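Local coordinates for effector protein HopAB2 (Pseudomonas syringae pv. tomato, PDB 3TL8) that acts inside plant cells as a virulence factor that suppresses immunity-related cell death, and is recognised in resistant tomato by the host Pto resistance protein, at residues Glu55-Ala60 with Val104-Met109; Glu62-Gln67 with His97-Leu102. One frame throughout, in Å; residues are numbered along the deposited sequence.

Interaction 1 (Glu55-Ala60 with Val104-Met109)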
# COMPACT_ATOMS: atom_id res chain seq x y z
N GLU B 55 -26.26 -8.06 10.11
CA GLU B 55 -25.37 -9.22 10.22
C GLU B 55 -25.22 -9.83 8.83
O GLU B 55 -24.26 -10.55 8.54
CB GLU B 55 -25.92 -10.25 11.21
CG GLU B 55 -25.62 -9.94 12.68
CD GLU B 55 -24.20 -10.30 13.09
OE1 GLU B 55 -23.42 -10.76 12.23
OE2 GLU B 55 -23.86 -10.12 14.28
N HIS B 56 -26.19 -9.52 7.97
CA HIS B 56 -26.14 -9.85 6.56
C HIS B 56 -25.05 -9.01 5.93
O HIS B 56 -24.20 -9.50 5.20
CB HIS B 56 -27.45 -9.42 5.92
CG HIS B 56 -28.02 -10.41 4.95
ND1 HIS B 56 -28.29 -11.71 5.29
CD2 HIS B 56 -28.39 -10.27 3.65
CE1 HIS B 56 -28.79 -12.34 4.24
NE2 HIS B 56 -28.86 -11.49 3.23
N LEU B 57 -25.11 -7.72 6.25
CA LEU B 57 -24.33 -6.68 5.58
C LEU B 57 -22.83 -6.79 5.84
O LEU B 57 -22.02 -6.57 4.93
CB LEU B 57 -24.84 -5.30 5.97
CG LEU B 57 -24.10 -4.12 5.35
CD1 LEU B 57 -23.64 -4.46 3.96
CD2 LEU B 57 -24.96 -2.86 5.35
N ARG B 58 -22.46 -7.11 7.07
CA ARG B 58 -21.06 -7.34 7.41
C ARG B 58 -20.38 -8.05 6.26
O ARG B 58 -19.31 -7.66 5.81
CB ARG B 58 -20.97 -8.21 8.67
CG ARG B 58 -20.26 -7.58 9.85
CD ARG B 58 -20.33 -8.53 11.04
NE ARG B 58 -19.57 -8.04 12.18
CZ ARG B 58 -19.49 -8.68 13.35
NH1 ARG B 58 -20.13 -9.83 13.51
NH2 ARG B 58 -18.77 -8.17 14.34
N THR B 59 -21.04 -9.10 5.76
CA THR B 59 -20.46 -9.99 4.76
C THR B 59 -20.16 -9.31 3.43
O THR B 59 -19.07 -9.47 2.88
CB THR B 59 -21.37 -11.21 4.52
OG1 THR B 59 -21.80 -11.74 5.77
CG2 THR B 59 -20.61 -12.29 3.74
N ALA B 60 -21.11 -8.55 2.91
CA ALA B 60 -20.91 -7.89 1.62
C ALA B 60 -19.79 -6.86 1.72
O ALA B 60 -19.01 -6.68 0.78
CB ALA B 60 -22.19 -7.23 1.15
N VAL B 104 -16.19 -0.31 9.77
CA VAL B 104 -15.75 -0.20 11.16
C VAL B 104 -16.92 0.05 12.10
O VAL B 104 -16.97 -0.49 13.20
CB VAL B 104 -14.72 0.94 11.34
CG1 VAL B 104 -14.54 1.25 12.81
CG2 VAL B 104 -13.39 0.55 10.72
N ALA B 105 -17.86 0.88 11.65
CA ALA B 105 -19.04 1.24 12.43
C ALA B 105 -19.95 0.03 12.64
O ALA B 105 -20.60 -0.09 13.67
CB ALA B 105 -19.80 2.38 11.77
N LEU B 106 -19.99 -0.85 11.65
CA LEU B 106 -20.73 -2.09 11.74
C LEU B 106 -20.19 -2.99 12.83
O LEU B 106 -20.92 -3.40 13.73
CB LEU B 106 -20.69 -2.84 10.41
CG LEU B 106 -21.61 -2.40 9.26
CD1 LEU B 106 -21.44 -3.35 8.09
CD2 LEU B 106 -23.05 -2.37 9.72
N ASN B 107 -18.91 -3.32 12.75
CA ASN B 107 -18.28 -4.24 13.69
C ASN B 107 -18.34 -3.76 15.13
O ASN B 107 -18.35 -4.56 16.06
CB ASN B 107 -16.83 -4.55 13.30
CG ASN B 107 -16.73 -5.52 12.14
OD1 ASN B 107 -16.94 -6.72 12.31
ND2 ASN B 107 -16.41 -5.01 10.96
N ARG B 108 -18.37 -2.45 15.31
CA ARG B 108 -18.54 -1.90 16.65
C ARG B 108 -19.91 -2.29 17.17
O ARG B 108 -20.06 -2.72 18.32
CB ARG B 108 -18.38 -0.38 16.64
CG ARG B 108 -16.93 0.11 16.66
CD ARG B 108 -16.85 1.61 16.90
NE ARG B 108 -17.66 2.03 18.04
CZ ARG B 108 -18.90 2.50 17.94
NH1 ARG B 108 -19.49 2.62 16.76
NH2 ARG B 108 -19.57 2.85 19.04
N MET B 109 -20.92 -2.18 16.31
CA MET B 109 -22.29 -2.44 16.71
C MET B 109 -22.59 -3.93 16.92
O MET B 109 -23.50 -4.28 17.67
CB MET B 109 -23.26 -1.84 15.69
CG MET B 109 -24.69 -1.75 16.20
SD MET B 109 -25.75 -0.85 15.06
CE MET B 109 -25.57 -1.85 13.59
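Arg58 reaches from helix 54-65 to Asn107 on helix 98-109. Its CB leaves the backbone pointing neither at the partner helix nor away from it, and the first torsion lies off the usual staggered positions. From CG to NE the chain is fully extended, which carries the guanidinium across the gap. CD passes 4.0 Å from OD1 of Asn107. Beyond it, Arg58 NE lies 2.9 Å from Asn107 OD1. Arg58 NH2 approaches the same atom, Asn107 OD1, at 3.1 Å. Both are weak hydrogen bonds, well bent from straight, as two N-H groups converge on a single carbonyl oxygen. The guanidinium and amide planes stand 38° apart, so the groups are not coplanar. The other terminal nitrogen, NH1 of Arg58, turns back to its own helix, where it makes a long salt bridge of 3.7 Å with OE1 of Glu55. Asparagine suits its place because its amide serves two partners: OD1 accepts from the arginine, while ND2 donates to the backbone oxygen of Asn103.

The two helices belong to the all-helical BAK1-binding domain and run roughly antiparallel, their local axes 10.3 Å apart at an angle of 142°. Next to the polar pair lies the apolar part of the contact. Leu106 CD1 meets CG of Leu57 at 3.9 Å, the two side chains crossing at about a right angle. The same methyl, Leu106 CD1, lies 4.0 Å from the backbone N of Arg58. Leucine fits both buried positions: Leu57 also packs on Leu47 of helix 29-49, and Leu106 on Leu44 of that helix. Asn107 also packs on a polar side chain of the other protein in the assembly.

Interaction 2 (Glu62-Gln67 with His97-Leu102)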
# COMPACT_ATOMS: atom_id res chain seq x y z
N GLU B 62 -17.29 -6.92 4.10
CA GLU B 62 -16.03 -7.59 4.39
C GLU B 62 -15.45 -8.16 3.10
O GLU B 62 -14.28 -7.95 2.79
CB GLU B 62 -16.23 -8.71 5.41
CG GLU B 62 -14.94 -9.40 5.81
CD GLU B 62 -15.16 -10.62 6.69
OE1 GLU B 62 -16.33 -11.01 6.90
OE2 GLU B 62 -14.15 -11.18 7.18
N ARG B 63 -16.27 -8.87 2.34
CA ARG B 63 -15.81 -9.48 1.11
C ARG B 63 -15.45 -8.45 0.05
O ARG B 63 -14.65 -8.73 -0.83
CB ARG B 63 -16.85 -10.46 0.59
CG ARG B 63 -17.03 -11.64 1.52
CD ARG B 63 -18.01 -12.66 0.97
NE ARG B 63 -17.97 -13.89 1.75
CZ ARG B 63 -18.82 -14.90 1.61
NH1 ARG B 63 -19.78 -14.83 0.70
NH2 ARG B 63 -18.70 -15.98 2.37
N HIS B 64 -16.04 -7.26 0.14
CA HIS B 64 -15.73 -6.21 -0.82
C HIS B 64 -14.39 -5.55 -0.50
O HIS B 64 -13.55 -5.35 -1.39
CB HIS B 64 -16.83 -5.15 -0.87
CG HIS B 64 -16.57 -4.06 -1.88
ND1 HIS B 64 -16.56 -4.30 -3.24
CD2 HIS B 64 -16.30 -2.75 -1.72
CE1 HIS B 64 -16.30 -3.17 -3.87
NE2 HIS B 64 -16.13 -2.21 -2.98
N VAL B 65 -14.19 -5.22 0.77
CA VAL B 65 -13.02 -4.50 1.21
C VAL B 65 -11.73 -5.33 1.20
O VAL B 65 -10.65 -4.80 0.93
CB VAL B 65 -13.24 -3.89 2.61
CG1 VAL B 65 -11.93 -3.45 3.19
CG2 VAL B 65 -14.21 -2.72 2.54
N MET B 66 -11.84 -6.62 1.49
CA MET B 66 -10.68 -7.51 1.41
C MET B 66 -10.45 -7.97 -0.03
O MET B 66 -9.48 -7.58 -0.68
CB MET B 66 -10.86 -8.74 2.30
CG MET B 66 -10.93 -8.44 3.79
SD MET B 66 -11.55 -9.84 4.75
CE MET B 66 -11.46 -9.19 6.42
N GLN B 67 -11.38 -8.79 -0.51
CA GLN B 67 -11.27 -9.49 -1.79
C GLN B 67 -11.67 -8.64 -3.00
O GLN B 67 -11.66 -9.13 -4.13
CB GLN B 67 -12.14 -10.75 -1.74
CG GLN B 67 -11.84 -11.79 -2.80
CD GLN B 67 -10.88 -12.87 -2.33
OE1 GLN B 67 -10.08 -12.65 -1.41
NE2 GLN B 67 -10.94 -14.04 -2.96
N HIS B 97 -12.31 6.46 2.95
CA HIS B 97 -13.44 6.06 2.13
C HIS B 97 -14.64 5.80 3.02
O HIS B 97 -14.50 5.28 4.12
CB HIS B 97 -13.12 4.79 1.36
CG HIS B 97 -14.06 4.52 0.23
ND1 HIS B 97 -15.23 3.83 0.39
CD2 HIS B 97 -14.01 4.87 -1.08
CE1 HIS B 97 -15.86 3.75 -0.76
NE2 HIS B 97 -15.14 4.37 -1.67
N PRO B 98 -15.83 6.19 2.55
CA PRO B 98 -17.09 5.95 3.27
C PRO B 98 -17.29 4.47 3.58
O PRO B 98 -17.64 4.14 4.70
CB PRO B 98 -18.15 6.45 2.29
CG PRO B 98 -17.44 7.51 1.50
CD PRO B 98 -16.03 7.01 1.34
N LEU B 99 -17.07 3.60 2.60
CA LEU B 99 -17.19 2.16 2.84
C LEU B 99 -16.29 1.63 3.97
O LEU B 99 -16.74 0.78 4.75
CB LEU B 99 -16.95 1.38 1.54
CG LEU B 99 -18.14 1.33 0.57
CD1 LEU B 99 -17.76 0.77 -0.80
CD2 LEU B 99 -19.26 0.52 1.19
N LEU B 100 -15.04 2.09 4.06
CA LEU B 100 -14.15 1.62 5.12
C LEU B 100 -14.64 2.12 6.47
O LEU B 100 -14.69 1.36 7.43
CB LEU B 100 -12.71 2.05 4.88
CG LEU B 100 -12.02 1.47 3.65
CD1 LEU B 100 -10.83 2.31 3.27
CD2 LEU B 100 -11.62 0.03 3.84
N ASN B 101 -14.99 3.39 6.53
CA ASN B 101 -15.54 3.96 7.75
C ASN B 101 -16.78 3.21 8.23
O ASN B 101 -16.93 2.96 9.42
CB ASN B 101 -15.87 5.44 7.55
CG ASN B 101 -14.63 6.31 7.41
OD1 ASN B 101 -13.56 5.99 7.95
ND2 ASN B 101 -14.75 7.41 6.68
N LEU B 102 -17.65 2.86 7.29
CA LEU B 102 -18.88 2.14 7.60
C LEU B 102 -18.63 0.74 8.12
O LEU B 102 -19.27 0.29 9.07
CB LEU B 102 -19.77 2.04 6.36
CG LEU B 102 -21.10 1.34 6.64
CD1 LEU B 102 -21.88 2.13 7.68
CD2 LEU B 102 -21.90 1.16 5.37
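The last turn of helix 54-65 faces the first turns of helix 98-109, with the closest CA atoms, those of Val65 and Leu100, 7.3 Å apart. No hydrogen bond crosses between the segments; the contact is apolar packing. Val65 CG1 meets Leu100 CD2 at 3.6 Å, and CG2 lies 4.0 Å from that same methyl, so the leucine tip rests against both branches of the valine. Beside this pair, Leu99 CD1 approaches His64 at CD2 (3.9 Å) and NE2, the side chains crossing at about a right angle. With CG anti to the backbone N (chi1 -178°), the His64 ring is placed where CD2 and NE2 meet that methyl, while ND1 is hydrogen-bonded to the backbone O of Leu69. Thus histidine can offer carbon to the core and still satisfy a polar atom. His97 is the N-cap of helix 98-109: its ND1 accepts from Leu99 N at 2.9 Å, which ties up an amide of the first turn that has no preceding helical carbonyl.

Val65 and Leu100 also pack on apolar side chains of the other protein in the assembly, whereas Leu99 touches Leu61 of helix 54-65 and Leu79 of helix 73-81.

Both interactions join helix 54-65 to helix 98-109, and because the helices run roughly antiparallel, interaction 2 is nested within the chain loop closed by interaction 1; their centres lie 10 Å apart. Interaction 2 is the more central, with every touching residue buried and no polar bond between its segments. Interaction 1 is only partly buried: its leucines belong to the interior along helix 29-49, while a charged and an amide side chain meet in its more exposed part. Both segment pairs border the other protein in the assembly: Val65 and Leu100 pack on its apolar side chains, Gln67 is hydrogen-bonded to it, and Asn107 packs on a polar side chain.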